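PDB 5N3U: phycocyanobilin lyase subunit alpha from Nostoc sp. PCC 7120, which associates with CpcF to form a lyase that is probably required for chromophorylation of CpcA, a phycocyanin subunit. Local coordinates for residues L73-N76 with A77-L81; G85-K88 with A89-G92; P100-Y103 with V104-A107. One frame throughout, in Å; residues are numbered along the deposited sequence.

Interaction 1: residues L73-N76 with A77-L81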
loop_
_atom_site.group_PDB
_atom_site.type_symbol
_atom_site.label_atom_id
_atom_site.label_comp_id
_atom_site.label_asym_id
_atom_site.label_seq_id
_atom_site.Cartn_x
_atom_site.Cartn_y
_atom_site.Cartn_z
ATOM N N LEU A 73 16.125 4.892 -19.132
ATOM C CA LEU A 73 17.011 4.852 -17.992
ATOM C C LEU A 73 17.438 6.280 -17.618
ATOM O O LEU A 73 17.663 6.539 -16.447
ATOM C CB LEU A 73 18.273 3.940 -18.254
ATOM C CG LEU A 73 19.255 3.851 -17.104
ATOM C CD1 LEU A 73 18.566 3.191 -15.927
ATOM C CD2 LEU A 73 20.568 3.021 -17.441
ATOM N N ARG A 74 17.586 7.170 -18.581
ATOM C CA ARG A 74 17.963 8.537 -18.219
ATOM C C ARG A 74 16.843 9.170 -17.363
ATOM O O ARG A 74 17.112 9.830 -16.396
ATOM C CB ARG A 74 18.178 9.402 -19.418
ATOM C CG ARG A 74 19.438 9.067 -20.172
ATOM C CD ARG A 74 19.682 10.113 -21.234
ATOM N NE ARG A 74 20.684 9.627 -22.172
ATOM C CZ ARG A 74 21.307 10.369 -23.062
ATOM N NH1 ARG A 74 21.072 11.677 -23.132
ATOM N NH2 ARG A 74 22.177 9.788 -23.888
ATOM N N ARG A 75 15.604 8.903 -17.723
ATOM C CA ARG A 75 14.498 9.411 -16.932
ATOM C C ARG A 75 14.529 8.935 -15.496
ATOM O O ARG A 75 14.433 9.691 -14.576
ATOM C CB ARG A 75 13.163 8.982 -17.586
ATOM C CG ARG A 75 12.951 9.472 -18.979
ATOM C CD ARG A 75 11.743 8.727 -19.597
ATOM N NE ARG A 75 11.513 9.170 -20.988
ATOM C CZ ARG A 75 10.544 8.688 -21.765
ATOM N NH1 ARG A 75 9.739 7.768 -21.285
ATOM N NH2 ARG A 75 10.362 9.126 -23.018
ATOM N N ASN A 76 14.680 7.653 -15.274
ATOM C CA ASN A 76 14.685 7.115 -13.949
ATOM C C ASN A 76 15.909 7.503 -13.126
ATOM O O ASN A 76 15.797 7.758 -11.957
ATOM C CB ASN A 76 14.639 5.565 -14.009
ATOM C CG ASN A 76 13.228 5.054 -13.999
ATOM O OD1 ASN A 76 12.247 5.852 -14.170
ATOM N ND2 ASN A 76 13.091 3.773 -13.776
ATOM N N ALA A 77 17.022 7.630 -13.798
ATOM C CA ALA A 77 18.269 8.124 -13.138
ATOM C C ALA A 77 18.147 9.550 -12.719
ATOM O O ALA A 77 18.534 9.915 -11.592
ATOM C CB ALA A 77 19.483 7.926 -14.048
ATOM N N ALA A 78 17.656 10.384 -13.610
ATOM C CA ALA A 78 17.385 11.751 -13.262
ATOM C C ALA A 78 16.458 11.915 -12.051
ATOM O O ALA A 78 16.735 12.688 -11.169
ATOM C CB ALA A 78 16.860 12.507 -14.457
ATOM N N ARG A 79 15.384 11.155 -12.020
ATOM C CA ARG A 79 14.389 11.205 -10.927
ATOM C C ARG A 79 15.036 10.734 -9.638
ATOM O O ARG A 79 14.931 11.375 -8.602
ATOM C CB ARG A 79 13.224 10.274 -11.205
ATOM C CG ARG A 79 12.325 10.592 -12.346
ATOM C CD ARG A 79 11.221 9.514 -12.703
ATOM N NE ARG A 79 10.516 9.931 -13.946
ATOM C CZ ARG A 79 10.265 9.199 -15.027
ATOM N NH1 ARG A 79 10.599 7.905 -15.112
ATOM N NH2 ARG A 79 9.594 9.751 -16.040
ATOM N N ALA A 80 15.792 9.643 -9.703
ATOM C CA ALA A 80 16.489 9.132 -8.534
ATOM C C ALA A 80 17.456 10.150 -7.915
ATOM O O ALA A 80 17.452 10.337 -6.653
ATOM C CB ALA A 80 17.242 7.853 -8.891
ATOM N N LEU A 81 18.201 10.868 -8.749
ATOM C CA LEU A 81 19.237 11.804 -8.262
ATOM C C LEU A 81 18.673 12.916 -7.457
ATOM O O LEU A 81 19.297 13.399 -6.485
ATOM C CB LEU A 81 20.071 12.342 -9.380
ATOM C CG LEU A 81 20.980 11.298 -9.955
ATOM C CD1 LEU A 81 21.535 11.753 -11.241
ATOM C CD2 LEU A 81 22.105 11.103 -8.963
#

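Interaction 2: residues G85-K88 with A89-G92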
loop_
_atom_site.group_PDB
_atom_site.type_symbol
_atom_site.label_atom_id
_atom_site.label_comp_id
_atom_site.label_asym_id
_atom_site.label_seq_id
_atom_site.Cartn_x
_atom_site.Cartn_y
_atom_site.Cartn_z
ATOM N N GLY A 85 19.916 14.054 -2.654
ATOM C CA GLY A 85 20.441 15.215 -2.033
ATOM C C GLY A 85 21.898 15.515 -2.320
ATOM O O GLY A 85 22.527 16.177 -1.525
ATOM N N ASN A 86 22.477 14.988 -3.384
ATOM C CA ASN A 86 23.895 15.191 -3.639
ATOM C C ASN A 86 24.084 16.125 -4.843
ATOM O O ASN A 86 23.838 15.761 -5.975
ATOM C CB ASN A 86 24.582 13.898 -3.856
ATOM C CG ASN A 86 26.106 14.032 -3.830
ATOM O OD1 ASN A 86 26.684 15.002 -4.301
ATOM N ND2 ASN A 86 26.738 13.034 -3.337
ATOM N N ARG A 87 24.565 17.338 -4.578
ATOM C CA ARG A 87 24.713 18.365 -5.613
ATOM C C ARG A 87 25.838 18.107 -6.605
ATOM O O ARG A 87 25.969 18.789 -7.621
ATOM C CB ARG A 87 24.868 19.697 -4.962
ATOM C CG ARG A 87 23.669 20.108 -4.147
ATOM C CD ARG A 87 23.869 21.514 -3.630
ATOM N NE ARG A 87 22.640 22.038 -3.052
ATOM C CZ ARG A 87 22.383 23.327 -2.876
ATOM N NH1 ARG A 87 23.262 24.293 -3.253
ATOM N NH2 ARG A 87 21.231 23.660 -2.295
ATOM N N LYS A 88 26.628 17.083 -6.375
ATOM C CA LYS A 88 27.463 16.597 -7.462
ATOM C C LYS A 88 26.730 16.303 -8.726
ATOM O O LYS A 88 27.305 16.314 -9.831
ATOM C CB LYS A 88 28.084 15.254 -7.017
ATOM C CG LYS A 88 29.137 14.757 -7.953
ATOM C CD LYS A 88 29.942 13.566 -7.408
ATOM C CE LYS A 88 30.874 13.227 -8.576
ATOM N NZ LYS A 88 31.691 12.009 -8.405
ATOM N N ALA A 89 25.432 15.935 -8.569
ATOM C CA ALA A 89 24.586 15.665 -9.743
ATOM C C ALA A 89 24.174 16.838 -10.600
ATOM O O ALA A 89 23.579 16.647 -11.716
ATOM C CB ALA A 89 23.338 14.930 -9.245
ATOM N N VAL A 90 24.375 18.063 -10.089
ATOM C CA VAL A 90 23.767 19.227 -10.674
ATOM C C VAL A 90 24.183 19.436 -12.094
ATOM O O VAL A 90 23.336 19.613 -12.955
ATOM C CB VAL A 90 23.889 20.447 -9.768
ATOM C CG1 VAL A 90 23.581 21.769 -10.464
ATOM C CG2 VAL A 90 22.962 20.299 -8.584
ATOM N N PRO A 91 25.499 19.354 -12.417
ATOM C CA PRO A 91 25.875 19.586 -13.779
ATOM C C PRO A 91 25.287 18.593 -14.804
ATOM O O PRO A 91 24.833 19.022 -15.882
ATOM C CB PRO A 91 27.414 19.541 -13.725
ATOM C CG PRO A 91 27.709 19.970 -12.361
ATOM C CD PRO A 91 26.657 19.350 -11.525
ATOM N N GLY A 92 25.283 17.329 -14.468
ATOM C CA GLY A 92 24.662 16.330 -15.323
ATOM C C GLY A 92 23.169 16.548 -15.487
ATOM O O GLY A 92 22.624 16.384 -16.578
HETATM O O HOH W 1 26.823 15.822 -12.681
#

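Interaction 3: residues P100-Y103 with V104-A107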
loop_
_atom_site.group_PDB
_atom_site.type_symbol
_atom_site.label_atom_id
_atom_site.label_comp_id
_atom_site.label_asym_id
_atom_site.label_seq_id
_atom_site.Cartn_x
_atom_site.Cartn_y
_atom_site.Cartn_z
ATOM N N PRO A 100 16.660 15.903 -25.853
ATOM C CA PRO A 100 15.498 15.948 -26.665
ATOM C C PRO A 100 14.277 15.272 -26.117
ATOM O O PRO A 100 13.183 15.657 -26.522
ATOM C CB PRO A 100 15.905 15.214 -27.984
ATOM C CG PRO A 100 17.338 15.164 -27.974
ATOM C CD PRO A 100 17.798 15.226 -26.546
ATOM N N ASP A 101 14.426 14.337 -25.177
ATOM C CA ASP A 101 13.289 13.645 -24.609
ATOM C C ASP A 101 12.642 14.547 -23.519
ATOM O O ASP A 101 13.259 14.845 -22.482
ATOM C CB ASP A 101 13.813 12.374 -23.970
ATOM C CG ASP A 101 12.750 11.565 -23.258
ATOM O OD1 ASP A 101 11.560 11.957 -23.194
ATOM O OD2 ASP A 101 13.124 10.477 -22.715
ATOM N N PHE A 102 11.393 14.922 -23.762
ATOM C CA PHE A 102 10.649 15.747 -22.833
ATOM C C PHE A 102 10.706 15.244 -21.396
ATOM O O PHE A 102 10.875 16.046 -20.439
ATOM C CB PHE A 102 9.169 15.924 -23.316
ATOM C CG PHE A 102 8.288 16.564 -22.292
ATOM C CD1 PHE A 102 7.683 15.800 -21.309
ATOM C CD2 PHE A 102 8.058 17.960 -22.287
ATOM C CE1 PHE A 102 6.911 16.357 -20.332
ATOM C CE2 PHE A 102 7.186 18.537 -21.327
ATOM C CZ PHE A 102 6.697 17.771 -20.282
ATOM N N TYR A 103 10.563 13.935 -21.245
ATOM C CA TYR A 103 10.418 13.324 -19.939
ATOM C C TYR A 103 11.772 13.317 -19.176
ATOM O O TYR A 103 11.779 13.377 -17.974
ATOM C CB TYR A 103 9.806 11.940 -20.024
ATOM C CG TYR A 103 8.382 12.018 -20.441
ATOM C CD1 TYR A 103 7.419 12.472 -19.523
ATOM C CD2 TYR A 103 7.995 11.741 -21.746
ATOM C CE1 TYR A 103 6.064 12.665 -19.928
ATOM C CE2 TYR A 103 6.663 11.871 -22.143
ATOM C CZ TYR A 103 5.725 12.348 -21.224
ATOM O OH TYR A 103 4.424 12.527 -21.592
ATOM N N VAL A 104 12.872 13.351 -19.880
ATOM C CA VAL A 104 14.192 13.605 -19.239
ATOM C C VAL A 104 14.275 15.049 -18.727
ATOM O O VAL A 104 14.717 15.264 -17.645
ATOM C CB VAL A 104 15.338 13.308 -20.188
ATOM C CG1 VAL A 104 16.637 13.759 -19.584
ATOM C CG2 VAL A 104 15.409 11.830 -20.442
ATOM N N ARG A 105 13.908 15.996 -19.562
ATOM C CA ARG A 105 13.874 17.415 -19.171
ATOM C C ARG A 105 13.027 17.610 -17.941
ATOM O O ARG A 105 13.419 18.305 -16.982
ATOM C CB ARG A 105 13.437 18.331 -20.324
ATOM C CG ARG A 105 14.269 18.187 -21.604
ATOM C CD ARG A 105 14.198 19.410 -22.550
ATOM N NE ARG A 105 12.880 19.669 -23.108
ATOM C CZ ARG A 105 12.300 18.945 -24.045
ATOM N NH1 ARG A 105 12.927 17.871 -24.543
ATOM N NH2 ARG A 105 11.094 19.266 -24.462
ATOM N N GLU A 106 11.908 16.961 -17.932
ATOM C CA GLU A 106 10.950 17.065 -16.797
ATOM C C GLU A 106 11.544 16.495 -15.524
ATOM O O GLU A 106 11.495 17.081 -14.461
ATOM C CB GLU A 106 9.639 16.322 -17.126
ATOM C CG GLU A 106 8.562 16.630 -16.106
ATOM C CD GLU A 106 7.210 16.061 -16.499
ATOM O OE1 GLU A 106 7.139 14.825 -16.781
ATOM O OE2 GLU A 106 6.249 16.878 -16.573
ATOM N N ALA A 107 12.079 15.288 -15.629
ATOM C CA ALA A 107 12.691 14.643 -14.499
ATOM C C ALA A 107 13.845 15.441 -13.945
ATOM O O ALA A 107 13.965 15.574 -12.744
ATOM C CB ALA A 107 13.200 13.259 -14.917
HETATM O O HOH W 2 9.606 12.636 -16.334
#

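Interaction 1: residues L73-N76 with A77-L81
From Leu73 to Leu81 the backbone is one unbroken alpha helix, in which the amides of Ala77, Ala78, Arg79 and Ala80 donate to the carbonyl oxygens of Leu73, Arg74, Arg75 and Asn76, with Ala78 N 2.9 Å from Arg74 O. The segment belongs to helix 72-83 in the HEAT-repeat region and illustrates how one helix of the region divides its surface between close packing and polar contacts. The alanines keep the surface low where neighbours press in: Ala77 and Ala80 meet helix 49-58, and Ala78 lies against Ala107 of helix 102-115. Within the segment, the side-chain bond is made by Arg79 with Asn76. The CG of Arg79 sits beside the backbone N (chi1 -67°), and the extended chain carries the guanidinium back alongside Arg75 and Asn76. There CB of Arg75 covers one face near the rim, 3.7 Å from Arg79 NH1, while CG of Arg79 rests 3.2 Å from Arg75 O. The Arg75 guanidinium itself leads away to partners on Asp101 and on Asp96 of the beta subunit. Asn76 meets Arg79 at the edge, the amide and guanidinium planes 67° apart. Its ND2 donates to Tyr35 O, which fixes the flip of the amide and leaves OD1 for the arginine. NH1 of Arg79 approaches Asn76 OD1 nearly in line with the C=O bond, at 2.8 Å, although the N-H...O angle is only 134°.

Interaction 2: residues G85-K88 with A89-G92
Asn86 and Ala89 form the close-packed side of this turn: Ala89 N donates to Asn86 O at 3.0 Å, and the methyl of Ala89 lies 3.4 Å from the same Asn86 O. Beside them, the amide of Val90 bonds to Arg87 O, also at 3.0 Å, but comes from well above the carbonyl plane, 61° out of it. With CG1 of Val90 anti to the backbone N (chi1 166°), CG2 falls beside that N, packs against the backbone of Arg87 and reaches Arg87 CB at 4.1 Å; the valine is buried further by Leu112 and Leu115 of helix 102-115. The chain here makes an Asx turn, Asn86 OD1 accepting from Lys88 N at 2.9 Å, within the connection that joins helix 72-83 to helix 90-96 in the HEAT-repeat region. The opposite character appears at Arg87, Lys88 and Pro91, which are exposed. Pro91 has no N-H to offer Arg87 O; its CD lies 4.0 Å from that oxygen and closer to Lys88 O, at 3.5 Å. A water then takes up the place of a direct helical bond, donating to Lys88 O and accepting from Gly92 N at 2.8 Å. The Lys88 side chain, with CG anti to its amide nitrogen (chi1 -171°) and extended beyond, runs past Ile56 and ends in a salt bridge from NZ to Asp53 on helix 49-58, while that of Arg87 extends past Lys116 and Asp117.

Interaction 3: residues P100-Y103 with V104-A107
The Arg105 guanidinium lies with one face against Phe102 CA, offset toward the rim, and at its edge NH1 makes a weak bond to Pro100 O of 3.0 Å. NH1 also bonds to Cys99 O and NE to Gln146, a grip made possible by the bend of the chain at chi3 (-64°). The Phe102 ring stands at right angles to this guanidinium and stacks on His143; its CD1 sits over the centre of the Tyr103 ring, 3.7 Å above the plane, while a water lies at the tyrosine's edge. Asp101 is the N-cap of helix 102-115 in the HEAT-repeat region: its OD1 accepts from Tyr103 N at 3.0 Å, met from above the carboxylate plane. Its OD2 touches Val104 CG2 at 3.5 Å and takes a salt bridge from Arg75 and a bond from Tyr71 N. An asparagine here would probably leave Arg75 without this carboxylate as a counter-charge and weaken the tie to helix 72-83. Glu106 runs beside Tyr103, its OE1 3.6 Å from Tyr103 CD1 and its OE2 3.8 Å from Phe102 CZ. The water donates to Tyr103 O at 2.8 Å and, weakly, to Glu106 OE1.

Interaction 1 is the buried member of the set, whereas interactions 2 and 3 are only partly buried, and the chemistry follows: regular helix bonds with one side-chain bond in the first, an Asx turn leading into a helix start bridged by water in the second, a capped helix start with aromatic and guanidinium packing in the third. Interactions 1 and 3 join helices 72-83 and 102-115 directly, through Arg75 NE and Asp101 OD2, 2.7 Å apart, and the methyls of Ala78 and Ala107. Interaction 1 meets interaction 2 more lightly, Leu81 CD2 lying 4.0 Å from Ala89 CB. Interactions 2 and 3 do not touch, their nearest atoms being about 7 Å apart.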